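Local coordinates for protein guanine deaminase (Escherichia coli, PDB 6OHB) that catalyses the zinc-dependent hydrolytic deamination of guanine to xanthine and ammonia, the step that opens guanine degradation, at residues A[67-72]-A[388-393]; A[13-18]-A[38-43]; A[105-110]-A[176-181]. All blocks are in the same frame, centred on the assembly; numbering follows the deposited sequence.

Interaction 1 of 3, residues A[67-72]-A[388-393]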
loop_
_atom_site.group_PDB
_atom_site.type_symbol
_atom_site.label_atom_id
_atom_site.label_comp_id
_atom_site.label_asym_id
_atom_site.label_seq_id
_atom_site.Cartn_x
_atom_site.Cartn_y
_atom_site.Cartn_z
ATOM N N ARG A 67 28.638 -18.308 -1.622
ATOM C CA ARG A 67 27.179 -18.259 -1.623
ATOM C C ARG A 67 26.737 -17.588 -2.916
ATOM O O ARG A 67 27.001 -16.400 -3.127
ATOM C CB ARG A 67 26.662 -17.505 -0.401
ATOM C CG ARG A 67 27.066 -18.143 0.914
ATOM C CD ARG A 67 27.939 -17.202 1.724
ATOM N NE ARG A 67 28.632 -17.889 2.811
ATOM C CZ ARG A 67 28.087 -18.161 3.993
ATOM N NH1 ARG A 67 26.831 -17.808 4.250
ATOM N NH2 ARG A 67 28.799 -18.789 4.920
ATOM N N ASP A 68 26.094 -18.353 -3.795
ATOM C CA ASP A 68 25.775 -17.922 -5.156
ATOM C C ASP A 68 24.333 -17.410 -5.188
ATOM O O ASP A 68 23.384 -18.195 -5.236
ATOM C CB ASP A 68 25.994 -19.082 -6.124
ATOM C CG ASP A 68 25.839 -18.676 -7.575
ATOM O OD1 ASP A 68 25.610 -17.477 -7.841
ATOM O OD2 ASP A 68 25.928 -19.566 -8.452
ATOM N N TYR A 69 24.169 -16.087 -5.161
ATOM C CA TYR A 69 22.854 -15.461 -5.231
ATOM C C TYR A 69 22.595 -14.827 -6.595
ATOM O O TYR A 69 21.883 -13.824 -6.693
ATOM C CB TYR A 69 22.700 -14.413 -4.129
ATOM C CG TYR A 69 22.769 -14.974 -2.729
ATOM C CD1 TYR A 69 21.919 -16.000 -2.323
ATOM C CD2 TYR A 69 23.682 -14.477 -1.805
ATOM C CE1 TYR A 69 21.978 -16.518 -1.030
ATOM C CE2 TYR A 69 23.751 -14.988 -0.511
ATOM C CZ TYR A 69 22.894 -16.006 -0.132
ATOM O OH TYR A 69 22.962 -16.515 1.146
ATOM N N ARG A 70 23.165 -15.400 -7.654
ATOM C CA ARG A 70 22.947 -14.867 -8.991
ATOM C C ARG A 70 21.486 -15.011 -9.383
ATOM O O ARG A 70 20.848 -16.029 -9.107
ATOM C CB ARG A 70 23.860 -15.565 -10.002
ATOM C CG ARG A 70 25.299 -15.055 -9.931
ATOM C CD ARG A 70 26.214 -15.776 -10.905
ATOM N NE ARG A 70 26.355 -17.192 -10.582
ATOM C CZ ARG A 70 26.994 -18.070 -11.346
ATOM N NH1 ARG A 70 27.561 -17.675 -12.477
ATOM N NH2 ARG A 70 27.072 -19.341 -10.978
ATOM N N GLY A 71 20.956 -13.976 -10.026
ATOM C CA GLY A 71 19.541 -13.846 -10.271
ATOM C C GLY A 71 18.824 -12.989 -9.251
ATOM O O GLY A 71 17.720 -12.510 -9.529
ATOM N N LYS A 72 19.443 -12.749 -8.101
ATOM C CA LYS A 72 18.908 -11.874 -7.069
ATOM C C LYS A 72 19.621 -10.525 -7.121
ATOM O O LYS A 72 20.589 -10.329 -7.862
ATOM C CB LYS A 72 19.074 -12.506 -5.683
ATOM C CG LYS A 72 18.693 -13.978 -5.594
ATOM C CD LYS A 72 17.185 -14.166 -5.659
ATOM C CE LYS A 72 16.756 -15.473 -5.016
ATOM N NZ LYS A 72 17.187 -16.670 -5.789
ATOM N N PHE A 388 23.428 -6.683 5.072
ATOM C CA PHE A 388 22.892 -6.561 3.724
ATOM C C PHE A 388 21.742 -7.537 3.522
ATOM O O PHE A 388 21.507 -8.440 4.327
ATOM C CB PHE A 388 23.979 -6.758 2.656
ATOM C CG PHE A 388 24.668 -8.100 2.703
ATOM C CD1 PHE A 388 25.754 -8.311 3.537
ATOM C CD2 PHE A 388 24.256 -9.135 1.873
ATOM C CE1 PHE A 388 26.401 -9.539 3.565
ATOM C CE2 PHE A 388 24.900 -10.362 1.893
ATOM C CZ PHE A 388 25.974 -10.564 2.742
ATOM N N VAL A 389 21.010 -7.318 2.431
ATOM C CA VAL A 389 19.798 -8.059 2.113
ATOM C C VAL A 389 19.896 -8.568 0.681
ATOM O O VAL A 389 20.190 -7.797 -0.244
ATOM C CB VAL A 389 18.532 -7.195 2.284
ATOM C CG1 VAL A 389 17.277 -8.041 2.076
ATOM C CG2 VAL A 389 18.522 -6.526 3.648
ATOM N N VAL A 390 19.658 -9.860 0.501
ATOM C CA VAL A 390 19.467 -10.444 -0.819
ATOM C C VAL A 390 17.974 -10.389 -1.126
ATOM O O VAL A 390 17.167 -10.996 -0.407
ATOM C CB VAL A 390 19.994 -11.884 -0.872
ATOM C CG1 VAL A 390 19.926 -12.420 -2.287
ATOM C CG2 VAL A 390 21.419 -11.945 -0.322
ATOM N N MET A 391 17.629 -9.696 -2.217
ATOM C CA MET A 391 16.278 -9.386 -2.651
ATOM C C MET A 391 15.930 -10.187 -3.893
ATOM O O MET A 391 16.778 -10.400 -4.769
ATOM C CB MET A 391 16.129 -7.904 -3.021
ATOM C CG MET A 391 16.635 -6.905 -2.015
ATOM S SD MET A 391 15.337 -6.391 -0.898
ATOM C CE MET A 391 14.137 -5.759 -2.069
ATOM N N GLU A 392 14.670 -10.606 -3.974
ATOM C CA GLU A 392 14.146 -11.292 -5.148
ATOM C C GLU A 392 13.179 -10.326 -5.813
ATOM O O GLU A 392 12.002 -10.266 -5.444
ATOM C CB GLU A 392 13.447 -12.596 -4.759
ATOM C CG GLU A 392 13.221 -13.554 -5.924
ATOM C CD GLU A 392 12.493 -14.813 -5.504
ATOM O OE1 GLU A 392 12.384 -15.050 -4.281
ATOM O OE2 GLU A 392 12.024 -15.559 -6.393
ATOM N N PRO A 393 13.622 -9.535 -6.792
ATOM C CA PRO A 393 12.718 -8.553 -7.409
ATOM C C PRO A 393 11.655 -9.173 -8.299
ATOM O O PRO A 393 10.736 -8.461 -8.717
ATOM C CB PRO A 393 13.671 -7.667 -8.220
ATOM C CG PRO A 393 14.824 -8.550 -8.529
ATOM C CD PRO A 393 14.979 -9.483 -7.367
#
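Lys-72 and Glu-392 bring the two backbones nearest, 5.2 Å between their CA atoms, where a type II turn from Tyr-69 to Lys-72 swings the chain off strand 67-70; no hydrogen bond joins the segments. The turn is closed by Lys-72 N on Tyr-69 O, and Gly-71 takes a positive phi (96°) that would jam a CB against the preceding carbonyl.

Val-390 carries the packing with both its methyls. CG2 sits over one face of the Tyr-69 ring, toward the rim, in a CH-pi contact 4.0 Å from the centroid. CG1, anti to the backbone N (chi1 -174°), turns to Lys-72 and meets its CB at 3.5 Å. The same CB lies 3.2 Å from Met-391 O, and the lysine chain, bent at chi2, then runs alongside Glu-392, with CD 4.0 Å from CG of the glutamate. The charged ends stay apart; Glu-392 is paired with Arg-438, while Lys-72 makes a cation-pi contact with Tyr-426. On the outer side Asp-68 OD1 accepts from Arg-70 N, an Asx turn, and Arg-70 grips the carboxylate side-on through NE and NH2.

Around the contact, strand 67-70 pairs with strand 8-12, strand 388-391 lies between strands 73-84 and 425-430, and Tyr-69 OH is hydrogen-bonded to Tyr-429 OH of the latter.

Interaction 2 of 3, residues A[13-18]-A[38-43]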
loop_
_atom_site.group_PDB
_atom_site.type_symbol
_atom_site.label_atom_id
_atom_site.label_comp_id
_atom_site.label_asym_id
_atom_site.label_seq_id
_atom_site.Cartn_x
_atom_site.Cartn_y
_atom_site.Cartn_z
ATOM N N GLY A 13 26.846 -12.165 -6.738
ATOM C CA GLY A 13 25.557 -11.833 -7.326
ATOM C C GLY A 13 25.565 -10.423 -7.889
ATOM O O GLY A 13 26.616 -9.857 -8.157
ATOM N N SER A 14 24.366 -9.882 -8.058
ATOM C CA SER A 14 24.179 -8.519 -8.525
ATOM C C SER A 14 24.054 -7.603 -7.314
ATOM O O SER A 14 23.375 -7.945 -6.351
ATOM C CB SER A 14 22.935 -8.427 -9.401
ATOM O OG SER A 14 23.253 -8.703 -10.750
ATOM N N PHE A 15 24.723 -6.453 -7.351
ATOM C CA PHE A 15 24.805 -5.556 -6.205
ATOM C C PHE A 15 24.414 -4.153 -6.631
ATOM O O PHE A 15 24.673 -3.739 -7.766
ATOM C CB PHE A 15 26.228 -5.494 -5.611
ATOM C CG PHE A 15 26.694 -6.770 -4.982
ATOM C CD1 PHE A 15 27.218 -7.797 -5.757
ATOM C CD2 PHE A 15 26.609 -6.943 -3.616
ATOM C CE1 PHE A 15 27.639 -8.972 -5.170
ATOM C CE2 PHE A 15 27.026 -8.114 -3.025
ATOM C CZ PHE A 15 27.541 -9.128 -3.797
ATOM N N ILE A 16 23.818 -3.410 -5.704
ATOM C CA ILE A 16 23.587 -1.986 -5.932
ATOM C C ILE A 16 23.744 -1.235 -4.617
ATOM O O ILE A 16 23.236 -1.673 -3.580
ATOM C CB ILE A 16 22.206 -1.731 -6.572
ATOM C CG1 ILE A 16 21.889 -0.236 -6.621
ATOM C CG2 ILE A 16 21.124 -2.497 -5.840
ATOM C CD1 ILE A 16 20.854 0.118 -7.668
ATOM N N ASP A 17 24.475 -0.120 -4.652
ATOM C CA ASP A 17 24.620 0.732 -3.475
ATOM C C ASP A 17 24.930 2.156 -3.924
ATOM O O ASP A 17 25.174 2.416 -5.104
ATOM C CB ASP A 17 25.689 0.191 -2.503
ATOM C CG ASP A 17 27.109 0.183 -3.095
ATOM O OD1 ASP A 17 27.278 0.183 -4.338
ATOM O OD2 ASP A 17 28.072 0.163 -2.298
ATOM N N VAL A 18 24.867 3.091 -2.977
ATOM C CA VAL A 18 25.242 4.483 -3.217
ATOM C C VAL A 18 26.581 4.720 -2.531
ATOM O O VAL A 18 26.705 4.513 -1.318
ATOM C CB VAL A 18 24.176 5.458 -2.695
ATOM C CG1 VAL A 18 24.581 6.896 -2.991
ATOM C CG2 VAL A 18 22.803 5.132 -3.288
ATOM N N GLY A 38 29.071 -9.373 -9.462
ATOM C CA GLY A 38 29.915 -8.898 -8.389
ATOM C C GLY A 38 30.212 -9.890 -7.284
ATOM O O GLY A 38 29.544 -10.924 -7.140
ATOM N N LEU A 39 31.214 -9.544 -6.478
ATOM C CA LEU A 39 31.721 -10.366 -5.394
ATOM C C LEU A 39 31.898 -9.504 -4.156
ATOM O O LEU A 39 32.480 -8.412 -4.225
ATOM C CB LEU A 39 33.056 -11.013 -5.765
ATOM C CG LEU A 39 33.817 -11.631 -4.592
ATOM C CD1 LEU A 39 33.031 -12.806 -4.034
ATOM C CD2 LEU A 39 35.215 -12.059 -5.023
ATOM N N LEU A 40 31.399 -10.016 -3.031
ATOM C CA LEU A 40 31.495 -9.391 -1.721
ATOM C C LEU A 40 32.203 -10.369 -0.798
ATOM O O LEU A 40 31.697 -11.469 -0.551
ATOM C CB LEU A 40 30.109 -9.043 -1.174
ATOM C CG LEU A 40 30.076 -8.636 0.302
ATOM C CD1 LEU A 40 30.733 -7.277 0.492
ATOM C CD2 LEU A 40 28.649 -8.635 0.839
ATOM N N LEU A 41 33.377 -9.981 -0.316
ATOM C CA LEU A 41 34.152 -10.765 0.629
ATOM C C LEU A 41 34.031 -10.137 2.008
ATOM O O LEU A 41 34.264 -8.929 2.167
ATOM C CB LEU A 41 35.623 -10.835 0.213
ATOM C CG LEU A 41 35.931 -11.702 -1.003
ATOM C CD1 LEU A 41 37.396 -11.566 -1.378
ATOM C CD2 LEU A 41 35.569 -13.153 -0.719
ATOM N N ILE A 42 33.730 -10.981 2.992
ATOM C CA ILE A 42 33.385 -10.595 4.351
ATOM C C ILE A 42 34.395 -11.218 5.300
ATOM O O ILE A 42 34.696 -12.413 5.197
ATOM C CB ILE A 42 31.960 -11.071 4.712
ATOM C CG1 ILE A 42 30.932 -10.481 3.753
ATOM C CG2 ILE A 42 31.626 -10.769 6.168
ATOM C CD1 ILE A 42 29.564 -11.117 3.905
ATOM N N LYS A 43 34.885 -10.418 6.245
ATOM C CA LYS A 43 35.790 -10.902 7.280
ATOM C C LYS A 43 35.539 -10.111 8.553
ATOM O O LYS A 43 35.500 -8.876 8.515
ATOM C CB LYS A 43 37.258 -10.763 6.851
ATOM C CG LYS A 43 38.247 -11.327 7.866
ATOM C CD LYS A 43 39.626 -10.693 7.737
ATOM C CE LYS A 43 40.649 -11.681 7.193
ATOM N NZ LYS A 43 42.046 -11.221 7.434
#
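Gly-13 and Gly-38 form an antiparallel hydrogen-bonded pair: Gly-13 N gives to Gly-38 O at 3.0 Å and Gly-38 N to Gly-13 O at 2.8 Å, both bonds fairly straight. This is the tight end. The ring of Phe-15 lies against the same glycine, its CE1 3.4 Å from Gly-38 O, which sits at the ring edge near its plane. With CG beside the backbone N (chi1 -67°), the ring reaches over to strand 38-43, and a CB on Gly-38 would collide with CD1. Gly-13 has its own reason to be glycine, since its backbone angles would press a CB onto the carbonyl before it. Farther along, Phe-15 CZ touches Leu-40 CB at 3.7 Å, and the two side chains cross at about a right angle.

The pair marks a corner between two sheets. Before it, strand 8-12 belongs with 38-43 to the small mixed sheet of the N-terminal part of the chain; after it, strand 14-18 pairs with 32-35 and, in parallel, with 73-84, the strand that brings His-82 and His-84 to the zinc of the amidohydrolase barrel. Strands 14-18 and 38-43 therefore run at 73° to each other.

Beyond Leu-40 the segments diverge, and the contact loosens. Asp-17 turns to Arg-33 in a salt bridge, and Ile-42 touches Lys-9 on strand 8-12. Phe-50 and Phe-380 meet the Phe-15 ring edge-to-face, so the ring stays buried as the strands part. The more open positions are Ser-14, whose OG is hydrogen-bonded to Glu-36 O, and Lys-43 at the far end of its strand.

Interaction 3 of 3, residues A[105-110]-A[176-181]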
loop_
_atom_site.group_PDB
_atom_site.type_symbol
_atom_site.label_atom_id
_atom_site.label_comp_id
_atom_site.label_asym_id
_atom_site.label_seq_id
_atom_site.Cartn_x
_atom_site.Cartn_y
_atom_site.Cartn_z
ATOM N N HIS A 105 -5.826 3.512 21.865
ATOM C CA HIS A 105 -5.168 2.308 21.379
ATOM C C HIS A 105 -3.719 2.213 21.831
ATOM O O HIS A 105 -3.294 1.156 22.311
ATOM C CB HIS A 105 -5.245 2.251 19.845
ATOM C CG HIS A 105 -6.643 2.303 19.310
ATOM N ND1 HIS A 105 -7.075 3.293 18.453
ATOM C CD2 HIS A 105 -7.704 1.486 19.507
ATOM C CE1 HIS A 105 -8.344 3.087 18.150
ATOM N NE2 HIS A 105 -8.749 1.996 18.774
ATOM N N THR A 106 -2.958 3.304 21.718
ATOM C CA THR A 106 -1.516 3.248 21.944
ATOM C C THR A 106 -1.187 2.884 23.389
ATOM O O THR A 106 -0.432 1.936 23.643
ATOM C CB THR A 106 -0.890 4.595 21.579
ATOM O OG1 THR A 106 -1.019 4.815 20.169
ATOM C CG2 THR A 106 0.582 4.628 21.964
ATOM N N PHE A 107 -1.753 3.628 24.350
ATOM C CA PHE A 107 -1.409 3.404 25.756
ATOM C C PHE A 107 -1.887 2.056 26.284
ATOM O O PHE A 107 -1.106 1.383 26.978
ATOM C CB PHE A 107 -1.937 4.557 26.614
ATOM C CG PHE A 107 -1.356 5.896 26.263
ATOM C CD1 PHE A 107 -0.113 5.995 25.656
ATOM C CD2 PHE A 107 -2.050 7.059 26.546
ATOM C CE1 PHE A 107 0.421 7.228 25.334
ATOM C CE2 PHE A 107 -1.521 8.295 26.228
ATOM C CZ PHE A 107 -0.283 8.380 25.620
ATOM N N PRO A 108 -3.133 1.614 26.047
ATOM C CA PRO A 108 -3.506 0.268 26.521
ATOM C C PRO A 108 -2.677 -0.830 25.883
ATOM O O PRO A 108 -2.361 -1.829 26.541
ATOM C CB PRO A 108 -4.993 0.155 26.144
ATOM C CG PRO A 108 -5.457 1.557 25.961
ATOM C CD PRO A 108 -4.274 2.295 25.408
ATOM N N THR A 109 -2.310 -0.666 24.611
ATOM C CA THR A 109 -1.424 -1.632 23.970
ATOM C C THR A 109 -0.079 -1.686 24.684
ATOM O O THR A 109 0.417 -2.768 25.017
ATOM C CB THR A 109 -1.242 -1.284 22.493
ATOM O OG1 THR A 109 -2.514 -1.323 21.834
ATOM C CG2 THR A 109 -0.298 -2.274 21.824
ATOM N N GLU A 110 0.525 -0.520 24.939
ATOM C CA GLU A 110 1.838 -0.512 25.575
ATOM C C GLU A 110 1.781 -0.936 27.037
ATOM O O GLU A 110 2.818 -1.312 27.596
ATOM C CB GLU A 110 2.465 0.882 25.490
ATOM C CG GLU A 110 2.704 1.402 24.085
ATOM C CD GLU A 110 3.529 2.674 24.083
ATOM O OE1 GLU A 110 3.826 3.193 25.183
ATOM O OE2 GLU A 110 3.866 3.167 22.986
ATOM N N ASP A 176 -2.049 6.397 34.568
ATOM C CA ASP A 176 -1.045 6.225 35.615
ATOM C C ASP A 176 -0.180 4.994 35.387
ATOM O O ASP A 176 0.988 4.975 35.797
ATOM C CB ASP A 176 -1.727 6.148 36.983
ATOM C CG ASP A 176 -1.940 7.518 37.603
ATOM O OD1 ASP A 176 -2.237 8.473 36.852
ATOM O OD2 ASP A 176 -1.808 7.638 38.840
ATOM N N TYR A 177 -0.717 3.966 34.727
ATOM C CA TYR A 177 0.059 2.750 34.511
ATOM C C TYR A 177 1.206 2.944 33.527
ATOM O O TYR A 177 2.031 2.036 33.384
ATOM C CB TYR A 177 -0.857 1.612 34.043
ATOM C CG TYR A 177 -1.688 1.903 32.807
ATOM C CD1 TYR A 177 -1.099 2.008 31.549
ATOM C CD2 TYR A 177 -3.068 2.047 32.896
ATOM C CE1 TYR A 177 -1.855 2.267 30.422
ATOM C CE2 TYR A 177 -3.832 2.302 31.772
ATOM C CZ TYR A 177 -3.222 2.411 30.537
ATOM O OH TYR A 177 -3.978 2.665 29.414
ATOM N N LEU A 178 1.281 4.091 32.847
ATOM C CA LEU A 178 2.296 4.334 31.828
ATOM C C LEU A 178 3.118 5.591 32.110
ATOM O O LEU A 178 3.713 6.156 31.187
ATOM C CB LEU A 178 1.648 4.426 30.446
ATOM C CG LEU A 178 2.461 3.838 29.293
ATOM C CD1 LEU A 178 2.313 2.325 29.255
ATOM C CD2 LEU A 178 2.056 4.465 27.967
ATOM N N LEU A 179 3.152 6.050 33.359
ATOM C CA LEU A 179 3.867 7.262 33.736
ATOM C C LEU A 179 5.072 6.931 34.604
ATOM O O LEU A 179 5.027 6.007 35.421
ATOM C CB LEU A 179 2.957 8.233 34.490
ATOM C CG LEU A 179 1.811 8.861 33.705
ATOM C CD1 LEU A 179 1.012 9.799 34.602
ATOM C CD2 LEU A 179 2.348 9.593 32.486
ATOM N N ASP A 180 6.150 7.687 34.415
ATOM C CA ASP A 180 7.268 7.683 35.340
ATOM C C ASP A 180 7.274 9.002 36.123
ATOM O O ASP A 180 6.267 9.725 36.158
ATOM C CB ASP A 180 8.573 7.422 34.568
ATOM C CG ASP A 180 8.773 8.372 33.388
ATOM O OD1 ASP A 180 8.377 9.552 33.478
ATOM O OD2 ASP A 180 9.341 7.933 32.363
ATOM N N THR A 181 8.401 9.306 36.753
ATOM C CA THR A 181 8.655 10.606 37.352
ATOM C C THR A 181 9.958 11.136 36.769
ATOM O O THR A 181 10.719 10.391 36.151
ATOM C CB THR A 181 8.743 10.523 38.884
ATOM O OG1 THR A 181 9.935 9.821 39.262
ATOM C CG2 THR A 181 7.532 9.792 39.452
#
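The Tyr-177 ring has Phe-107 O at its edge, near the ring plane, with CE1 3.6 Å from that oxygen. The Phe-107 ring is met obliquely by a methyl of Leu-178, whose CD2 comes to 3.5 Å from its CD1. Tyr-177 CG stands between the backbone N and the carbonyl carbon (chi1 55°), and from there the ring extends to the helix, bringing Tyr-177 OH 3.9 Å from Pro-108 CG. Contact at this end is by packing alone, beside the proline that kinks helix 98-111.

Leu-178 goes deeper. Its two methyls divide the work: CD2 lies against the phenylalanine and also 3.5 Å from Glu-110 OE1, while CD1 approaches the glutamate backbone and CB. With alanine in place of Leu-178, the Phe-107 ring would probably have a gap beside it and OE1 would be left without its methyl neighbour. That carboxylate is held from elsewhere, OE1 in a salt bridge to Arg-209 and OE2 accepting from Gln-87. In the same helix, Thr-109 N and OG1 reach back to His-105 O from opposite faces of its plane.

Arg-209 and Gln-87 probably bind substrate, consistent with Glu-110 being a second-shell residue that helps to position them, the nearest atom of its side chain about 8 Å from the zinc ion. The loop between strand 164-169 and helix 182-196 thus packs on a helix that probably borders the guanine pocket of this amidohydrolase.

Interactions 1 and 2 are neighbours, their centres 10 Å apart, and they touch directly: Phe-388 CE1 lies 3.6 Å from both Leu-40 CD2 and Ile-42 CD1, and Lys-72 O is 3.4 Å from Ser-14 CB. Together they join the small N-terminal sheet to strands 14-18 and 388-391, which both pair with strand 73-84. Interaction 3 stands on the opposite side of the chain's centre, its centre 42 Å from that of interaction 1 and 44 Å from that of interaction 2. It alone of the three lies beside the probable substrate site, through Glu-110. Along the chain, interaction 2 closes first; segments 67-72 and 388-393 then bracket both segments of interaction 3 and the metal ligands His-82, His-84, His-237 and Asp-327.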